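Long-range contact in beta-fructofuranosidase (Bifidobacterium adolescentis, PDB 6NOB), which probably hydrolyses the terminal beta-D-fructofuranoside residues of sugars such as sucrose, as a member of glycoside hydrolase family 32: residues W356-H368 / Y408-L421. Residues are numbered along the deposited sequence; the frame is centred on the assembly and turned at random.
Sequences WRYEGPVLADFGH and YAGDLVNTDNGPKL
Lys420 starts out pointing away from strand 357-361 and doubles back to reach it. With CG anti to its carbonyl carbon and the chain folded over at the CB-CG bond (chi2 -71°), CD comes to 3.4 Å from Pro361 O. CE stays near the same carbonyl oxygen, and NZ donates to Pro361 O at 2.8 Å from above the carbonyl plane. NZ also lies 3.7 Å from Pro361 CD and donates to a water, which in turn donates to Glu359 O and Pro419 O. The neighbouring backbone adds a nearly straight bond, Leu421 N to Val362 O (3.0 Å, 178°). In the five-bladed beta-propeller of family 32 enzymes, these bonds join the hairpin of strands 405-415 and 418-428 to strand 357-365, which belongs to another sheet and whose chain turns a corner at Val362. Val362 CG2 meets Leu412 CD1 from across. Further along, Leu363 CD2 sits over one face of the Tyr408 ring, a CH-pi contact 3.7 Å from the centroid, while Tyr408 OH donates to Asp365 OD2 at 2.5 Å. The carboxylate stands almost perpendicular to the ring (86°), and OD2 also accepts from His368 ND1, the two donors arriving on opposite faces of its plane. Tyr374 hydrogen-bonds the same tyrosine hydroxyl. At the far end, Glu359 OE2 rests 3.6 Å from Pro419 CD, its OE1 being held by Arg357 and Ser345.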
ATOM      1  N   TRP A 356     -18.430 -10.017  17.282  1.00 38.05           N
ATOM      2  CA  TRP A 356     -18.527  -9.970  15.831  1.00 34.14           C
ATOM      3  C   TRP A 356     -19.149 -11.268  15.336  1.00 38.33           C
ATOM      4  O   TRP A 356     -18.590 -12.350  15.542  1.00 44.95           O
ATOM      5  CB  TRP A 356     -17.152  -9.720  15.209  1.00 29.79           C
ATOM      6  CG  TRP A 356     -16.719  -8.305  15.430  1.00 36.89           C
ATOM      7  CD1 TRP A 356     -16.065  -7.809  16.520  1.00 39.43           C
ATOM      8  CD2 TRP A 356     -16.958  -7.189  14.563  1.00 36.52           C
ATOM      9  NE1 TRP A 356     -15.863  -6.456  16.376  1.00 38.72           N
ATOM     10  CE2 TRP A 356     -16.402  -6.052  15.184  1.00 35.60           C
ATOM     11  CE3 TRP A 356     -17.574  -7.043  13.317  1.00 36.71           C
ATOM     12  CZ2 TRP A 356     -16.445  -4.787  14.599  1.00 34.81           C
ATOM     13  CZ3 TRP A 356     -17.618  -5.785  12.741  1.00 38.03           C
ATOM     14  CH2 TRP A 356     -17.057  -4.675  13.382  1.00 32.63           C
ATOM     15  N   ARG A 357     -20.311 -11.150  14.701  1.00 40.13           N
ATOM     16  CA  ARG A 357     -21.103 -12.292  14.266  1.00 42.15           C
ATOM     17  C   ARG A 357     -20.675 -12.721  12.867  1.00 42.52           C
ATOM     18  O   ARG A 357     -20.614 -11.895  11.953  1.00 45.03           O
ATOM     19  CB  ARG A 357     -22.585 -11.920  14.282  1.00 42.27           C
ATOM     20  CG  ARG A 357     -23.546 -13.048  13.975  1.00 42.43           C
ATOM     21  CD  ARG A 357     -24.980 -12.548  14.079  1.00 42.30           C
ATOM     22  NE  ARG A 357     -25.307 -11.606  13.011  1.00 45.84           N
ATOM     23  CZ  ARG A 357     -26.351 -10.783  13.031  1.00 47.76           C
ATOM     24  NH1 ARG A 357     -27.171 -10.775  14.074  1.00 45.17           N
ATOM     25  NH2 ARG A 357     -26.575  -9.965  12.010  1.00 40.25           N
ATOM     26  N   TYR A 358     -20.380 -14.009  12.705  1.00 39.86           N
ATOM     27  CA  TYR A 358     -19.991 -14.521  11.397  1.00 40.48           C
ATOM     28  C   TYR A 358     -21.208 -14.587  10.481  1.00 39.50           C
ATOM     29  O   TYR A 358     -22.228 -15.190  10.828  1.00 41.03           O
ATOM     30  CB  TYR A 358     -19.345 -15.900  11.531  1.00 42.00           C
ATOM     31  CG  TYR A 358     -18.903 -16.503  10.214  1.00 37.82           C
ATOM     32  CD1 TYR A 358     -18.355 -15.709   9.215  1.00 36.26           C
ATOM     33  CD2 TYR A 358     -19.030 -17.867   9.971  1.00 38.03           C
ATOM     34  CE1 TYR A 358     -17.952 -16.251   8.010  1.00 37.97           C
ATOM     35  CE2 TYR A 358     -18.629 -18.419   8.766  1.00 35.82           C
ATOM     36  CZ  TYR A 358     -18.091 -17.604   7.789  1.00 39.06           C
ATOM     37  OH  TYR A 358     -17.688 -18.139   6.587  1.00 40.50           O
ATOM     38  N   GLU A 359     -21.099 -13.965   9.309  1.00 37.76           N
ATOM     39  CA  GLU A 359     -22.205 -13.871   8.367  1.00 36.17           C
ATOM     40  C   GLU A 359     -22.037 -14.766   7.146  1.00 40.51           C
ATOM     41  O   GLU A 359     -22.885 -14.728   6.248  1.00 42.21           O
ATOM     42  CB  GLU A 359     -22.386 -12.417   7.914  1.00 37.11           C
ATOM     43  CG  GLU A 359     -22.637 -11.428   9.044  1.00 36.14           C
ATOM     44  CD  GLU A 359     -24.113 -11.248   9.346  1.00 41.36           C
ATOM     45  OE1 GLU A 359     -24.444 -10.649  10.390  1.00 39.35           O
ATOM     46  OE2 GLU A 359     -24.948 -11.707   8.537  1.00 44.75           O
ATOM     47  N   GLY A 360     -20.976 -15.566   7.082  1.00 40.21           N
ATOM     48  CA  GLY A 360     -20.709 -16.378   5.921  1.00 33.35           C
ATOM     49  C   GLY A 360     -19.840 -15.647   4.917  1.00 37.14           C
ATOM     50  O   GLY A 360     -19.524 -14.464   5.081  1.00 38.15           O
ATOM     51  N   PRO A 361     -19.424 -16.345   3.859  1.00 39.22           N
ATOM     52  CA  PRO A 361     -18.635 -15.691   2.802  1.00 38.25           C
ATOM     53  C   PRO A 361     -19.521 -14.821   1.924  1.00 36.81           C
ATOM     54  O   PRO A 361     -20.423 -15.318   1.245  1.00 39.07           O
ATOM     55  CB  PRO A 361     -18.048 -16.872   2.020  1.00 33.84           C
ATOM     56  CG  PRO A 361     -19.034 -17.976   2.229  1.00 32.72           C
ATOM     57  CD  PRO A 361     -19.562 -17.794   3.634  1.00 36.02           C
ATOM     58  N   VAL A 362     -19.262 -13.512   1.941  1.00 39.20           N
ATOM     59  CA  VAL A 362     -19.998 -12.608   1.062  1.00 36.84           C
ATOM     60  C   VAL A 362     -19.570 -12.810  -0.386  1.00 37.98           C
ATOM     61  O   VAL A 362     -20.341 -12.534  -1.314  1.00 44.99           O
ATOM     62  CB  VAL A 362     -19.806 -11.145   1.516  1.00 34.35           C
ATOM     63  CG1 VAL A 362     -18.380 -10.684   1.264  1.00 25.98           C
ATOM     64  CG2 VAL A 362     -20.800 -10.226   0.822  1.00 30.29           C
ATOM     65  N   LEU A 363     -18.355 -13.311  -0.605  1.00 37.37           N
ATOM     66  CA  LEU A 363     -17.818 -13.494  -1.945  1.00 35.09           C
ATOM     67  C   LEU A 363     -16.804 -14.628  -1.938  1.00 35.34           C
ATOM     68  O   LEU A 363     -15.974 -14.723  -1.030  1.00 30.98           O
ATOM     69  CB  LEU A 363     -17.160 -12.207  -2.463  1.00 35.50           C
ATOM     70  CG  LEU A 363     -16.525 -12.283  -3.853  1.00 38.57           C
ATOM     71  CD1 LEU A 363     -17.597 -12.465  -4.913  1.00 37.03           C
ATOM     72  CD2 LEU A 363     -15.683 -11.048  -4.144  1.00 33.54           C
ATOM     73  N   ALA A 364     -16.887 -15.488  -2.948  1.00 36.44           N
ATOM     74  CA  ALA A 364     -15.876 -16.502  -3.210  1.00 39.37           C
ATOM     75  C   ALA A 364     -15.547 -16.461  -4.694  1.00 40.51           C
ATOM     76  O   ALA A 364     -16.456 -16.406  -5.530  1.00 44.87           O
ATOM     77  CB  ALA A 364     -16.356 -17.900  -2.800  1.00 29.31           C
ATOM     78  N   ASP A 365     -14.257 -16.477  -5.023  1.00 36.15           N
ATOM     79  CA  ASP A 365     -13.803 -16.352  -6.407  1.00 36.74           C
ATOM     80  C   ASP A 365     -13.517 -17.751  -6.945  1.00 40.18           C
ATOM     81  O   ASP A 365     -12.390 -18.243  -6.879  1.00 39.50           O
ATOM     82  CB  ASP A 365     -12.574 -15.453  -6.498  1.00 39.93           C
ATOM     83  CG  ASP A 365     -12.286 -14.993  -7.918  1.00 42.60           C
ATOM     84  OD1 ASP A 365     -12.774 -15.639  -8.871  1.00 41.10           O
ATOM     85  OD2 ASP A 365     -11.560 -13.990  -8.084  1.00 38.92           O
ATOM     86  N   PHE A 366     -14.550 -18.393  -7.493  1.00 41.33           N
ATOM     87  CA  PHE A 366     -14.360 -19.706  -8.096  1.00 43.74           C
ATOM     88  C   PHE A 366     -13.733 -19.622  -9.479  1.00 46.22           C
ATOM     89  O   PHE A 366     -13.123 -20.598  -9.928  1.00 49.44           O
ATOM     90  CB  PHE A 366     -15.686 -20.463  -8.166  1.00 38.83           C
ATOM     91  CG  PHE A 366     -15.934 -21.337  -6.974  1.00 44.10           C
ATOM     92  CD1 PHE A 366     -16.506 -20.815  -5.824  1.00 42.67           C
ATOM     93  CD2 PHE A 366     -15.573 -22.676  -6.991  1.00 43.96           C
ATOM     94  CE1 PHE A 366     -16.726 -21.615  -4.717  1.00 40.90           C
ATOM     95  CE2 PHE A 366     -15.789 -23.482  -5.890  1.00 40.98           C
ATOM     96  CZ  PHE A 366     -16.367 -22.951  -4.752  1.00 45.30           C
ATOM     97  N   GLY A 367     -13.863 -18.481 -10.161  1.00 45.24           N
ATOM     98  CA  GLY A 367     -13.129 -18.292 -11.399  1.00 46.04           C
ATOM     99  C   GLY A 367     -11.630 -18.353 -11.197  1.00 49.22           C
ATOM    100  O   GLY A 367     -10.892 -18.751 -12.102  1.00 52.37           O
ATOM    101  N   HIS A 368     -11.160 -17.977 -10.012  1.00 47.31           N
ATOM    102  CA  HIS A 368      -9.746 -18.017  -9.660  1.00 43.26           C
ATOM    103  C   HIS A 368      -9.521 -18.890  -8.432  1.00 42.85           C
ATOM    104  O   HIS A 368      -8.753 -18.547  -7.531  1.00 34.80           O
ATOM    105  CB  HIS A 368      -9.207 -16.607  -9.437  1.00 39.81           C
ATOM    106  CG  HIS A 368      -9.350 -15.716 -10.630  1.00 45.38           C
ATOM    107  ND1 HIS A 368     -10.294 -14.713 -10.703  1.00 42.13           N
ATOM    108  CD2 HIS A 368      -8.681 -15.690 -11.807  1.00 43.14           C
ATOM    109  CE1 HIS A 368     -10.193 -14.102 -11.870  1.00 45.06           C
ATOM    110  NE2 HIS A 368      -9.222 -14.675 -12.559  1.00 46.64           N
ATOM    111  N   TYR A 408     -15.032  -6.552  -8.021  1.00 42.09           N
ATOM    112  CA  TYR A 408     -16.274  -7.245  -8.352  1.00 39.86           C
ATOM    113  C   TYR A 408     -17.432  -6.315  -8.022  1.00 40.80           C
ATOM    114  O   TYR A 408     -17.554  -5.865  -6.879  1.00 40.83           O
ATOM    115  CB  TYR A 408     -16.418  -8.558  -7.571  1.00 42.81           C
ATOM    116  CG  TYR A 408     -15.159  -9.393  -7.441  1.00 41.51           C
ATOM    117  CD1 TYR A 408     -14.145  -9.033  -6.561  1.00 38.24           C
ATOM    118  CD2 TYR A 408     -15.001 -10.563  -8.176  1.00 41.53           C
ATOM    119  CE1 TYR A 408     -13.005  -9.798  -6.434  1.00 41.55           C
ATOM    120  CE2 TYR A 408     -13.863 -11.337  -8.054  1.00 42.75           C
ATOM    121  CZ  TYR A 408     -12.869 -10.950  -7.181  1.00 43.38           C
ATOM    122  OH  TYR A 408     -11.732 -11.718  -7.054  1.00 41.30           O
ATOM    123  N   ALA A 409     -18.285  -6.040  -9.005  1.00 39.04           N
ATOM    124  CA  ALA A 409     -19.386  -5.101  -8.843  1.00 40.46           C
ATOM    125  C   ALA A 409     -20.720  -5.808  -9.044  1.00 41.53           C
ATOM    126  O   ALA A 409     -20.860  -6.648  -9.938  1.00 46.18           O
ATOM    127  CB  ALA A 409     -19.263  -3.929  -9.826  1.00 37.87           C
ATOM    128  N   GLY A 410     -21.696  -5.462  -8.214  1.00 42.49           N
ATOM    129  CA  GLY A 410     -23.000  -6.087  -8.317  1.00 44.96           C
ATOM    130  C   GLY A 410     -23.932  -5.617  -7.224  1.00 44.39           C
ATOM    131  O   GLY A 410     -23.759  -4.535  -6.659  1.00 48.51           O
ATOM    132  N   ASP A 411     -24.930  -6.446  -6.931  1.00 46.90           N
ATOM    133  CA  ASP A 411     -25.949  -6.141  -5.936  1.00 46.27           C
ATOM    134  C   ASP A 411     -25.776  -7.050  -4.727  1.00 49.24           C
ATOM    135  O   ASP A 411     -25.695  -8.275  -4.871  1.00 49.92           O
ATOM    136  CB  ASP A 411     -27.352  -6.308  -6.520  1.00 45.82           C
ATOM    137  CG  ASP A 411     -27.517  -5.606  -7.852  1.00 57.73           C
ATOM    138  OD1 ASP A 411     -26.938  -4.514  -8.027  1.00 60.43           O
ATOM    139  OD2 ASP A 411     -28.226  -6.148  -8.725  1.00 63.91           O
ATOM    140  N   LEU A 412     -25.716  -6.446  -3.543  1.00 45.85           N
ATOM    141  CA  LEU A 412     -25.753  -7.191  -2.289  1.00 40.96           C
ATOM    142  C   LEU A 412     -27.173  -7.690  -2.055  1.00 46.60           C
ATOM    143  O   LEU A 412     -28.090  -6.889  -1.850  1.00 54.81           O
ATOM    144  CB  LEU A 412     -25.297  -6.294  -1.144  1.00 39.27           C
ATOM    145  CG  LEU A 412     -24.384  -6.874  -0.068  1.00 39.83           C
ATOM    146  CD1 LEU A 412     -23.182  -7.556  -0.693  1.00 39.15           C
ATOM    147  CD2 LEU A 412     -23.950  -5.764   0.868  1.00 33.64           C
ATOM    148  N   VAL A 413     -27.364  -9.005  -2.080  1.00 49.34           N
ATOM    149  CA  VAL A 413     -28.697  -9.588  -2.006  1.00 49.16           C
ATOM    150  C   VAL A 413     -28.840 -10.391  -0.720  1.00 52.84           C
ATOM    151  O   VAL A 413     -27.861 -10.874  -0.143  1.00 50.20           O
ATOM    152  CB  VAL A 413     -29.004 -10.472  -3.236  1.00 48.93           C
ATOM    153  CG1 VAL A 413     -28.909  -9.651  -4.510  1.00 51.50           C
ATOM    154  CG2 VAL A 413     -28.053 -11.653  -3.292  1.00 45.98           C
ATOM    155  N   ASN A 414     -30.087 -10.531  -0.281  1.00 56.96           N
ATOM    156  CA  ASN A 414     -30.427 -11.284   0.917  1.00 54.40           C
ATOM    157  C   ASN A 414     -30.670 -12.744   0.554  1.00 60.40           C
ATOM    158  O   ASN A 414     -31.447 -13.040  -0.358  1.00 72.71           O
ATOM    159  CB  ASN A 414     -31.673 -10.692   1.577  1.00 58.15           C
ATOM    160  CG  ASN A 414     -31.568 -10.644   3.083  1.00 72.35           C
ATOM    161  OD1 ASN A 414     -30.498 -10.867   3.651  1.00 78.83           O
ATOM    162  ND2 ASN A 414     -32.684 -10.352   3.742  1.00 76.43           N
ATOM    163  N   THR A 415     -29.998 -13.650   1.258  1.00 53.88           N
ATOM    164  CA  THR A 415     -30.190 -15.082   1.068  1.00 57.68           C
ATOM    165  C   THR A 415     -30.399 -15.756   2.418  1.00 65.32           C
ATOM    166  O   THR A 415     -30.253 -15.142   3.479  1.00 67.39           O
ATOM    167  CB  THR A 415     -29.003 -15.737   0.341  1.00 49.77           C
ATOM    168  OG1 THR A 415     -27.957 -16.020   1.281  1.00 46.61           O
ATOM    169  CG2 THR A 415     -28.469 -14.840  -0.771  1.00 42.99           C
ATOM    170  N   ASP A 416     -30.742 -17.047   2.359  1.00 68.65           N
ATOM    171  CA  ASP A 416     -30.949 -17.818   3.580  1.00 71.73           C
ATOM    172  C   ASP A 416     -29.659 -17.969   4.374  1.00 71.98           C
ATOM    173  O   ASP A 416     -29.700 -18.137   5.598  1.00 74.01           O
ATOM    174  CB  ASP A 416     -31.523 -19.197   3.244  1.00 77.14           C
ATOM    175  CG  ASP A 416     -32.930 -19.128   2.685  1.00 84.89           C
ATOM    176  OD1 ASP A 416     -33.613 -18.105   2.904  1.00 88.02           O
ATOM    177  OD2 ASP A 416     -33.355 -20.102   2.027  1.00 86.91           O
ATOM    178  N   ASN A 417     -28.508 -17.908   3.706  1.00 68.57           N
ATOM    179  CA  ASN A 417     -27.216 -18.118   4.345  1.00 63.71           C
ATOM    180  C   ASN A 417     -26.406 -16.830   4.449  1.00 57.31           C
ATOM    181  O   ASN A 417     -25.174 -16.868   4.491  1.00 60.24           O
ATOM    182  CB  ASN A 417     -26.423 -19.189   3.599  1.00 68.06           C
ATOM    183  CG  ASN A 417     -27.254 -20.417   3.293  1.00 79.07           C
ATOM    184  OD1 ASN A 417     -28.138 -20.792   4.065  1.00 84.54           O
ATOM    185  ND2 ASN A 417     -26.978 -21.049   2.161  1.00 81.20           N
ATOM    186  N   GLY A 418     -27.082 -15.685   4.498  1.00 49.70           N
ATOM    187  CA  GLY A 418     -26.426 -14.427   4.757  1.00 52.53           C
ATOM    188  C   GLY A 418     -26.293 -13.542   3.534  1.00 51.40           C
ATOM    189  O   GLY A 418     -26.751 -13.876   2.437  1.00 53.74           O
ATOM    190  N   PRO A 419     -25.654 -12.384   3.706  1.00 46.26           N
ATOM    191  CA  PRO A 419     -25.483 -11.456   2.579  1.00 43.91           C
ATOM    192  C   PRO A 419     -24.505 -12.016   1.558  1.00 45.22           C
ATOM    193  O   PRO A 419     -23.440 -12.526   1.909  1.00 50.99           O
ATOM    194  CB  PRO A 419     -24.940 -10.181   3.240  1.00 42.78           C
ATOM    195  CG  PRO A 419     -25.163 -10.370   4.723  1.00 40.79           C
ATOM    196  CD  PRO A 419     -25.094 -11.842   4.954  1.00 42.63           C
ATOM    197  N   LYS A 420     -24.879 -11.916   0.286  1.00 41.96           N
ATOM    198  CA  LYS A 420     -24.068 -12.393  -0.822  1.00 39.82           C
ATOM    199  C   LYS A 420     -23.984 -11.309  -1.884  1.00 46.74           C
ATOM    200  O   LYS A 420     -24.986 -10.663  -2.203  1.00 51.48           O
ATOM    201  CB  LYS A 420     -24.650 -13.674  -1.435  1.00 39.35           C
ATOM    202  CG  LYS A 420     -24.907 -14.794  -0.435  1.00 43.95           C
ATOM    203  CD  LYS A 420     -23.608 -15.406   0.083  1.00 43.91           C
ATOM    204  CE  LYS A 420     -23.888 -16.496   1.114  1.00 39.17           C
ATOM    205  NZ  LYS A 420     -22.660 -16.910   1.842  1.00 38.11           N
ATOM    206  N   LEU A 421     -22.788 -11.110  -2.429  1.00 45.85           N
ATOM    207  CA  LEU A 421     -22.611 -10.188  -3.543  1.00 45.47           C
ATOM    208  C   LEU A 421     -22.959 -10.910  -4.840  1.00 50.46           C
ATOM    209  O   LEU A 421     -22.251 -11.832  -5.257  1.00 50.00           O
ATOM    210  CB  LEU A 421     -21.184  -9.652  -3.586  1.00 42.11           C
ATOM    211  CG  LEU A 421     -20.865  -8.829  -4.836  1.00 37.89           C
ATOM    212  CD1 LEU A 421     -21.712  -7.564  -4.883  1.00 35.05           C
ATOM    213  CD2 LEU A 421     -19.384  -8.494  -4.908  1.00 36.27           C
TER
HETATM  214  O   HOH W   1     -22.496 -14.608   3.526  1.00 43.80           O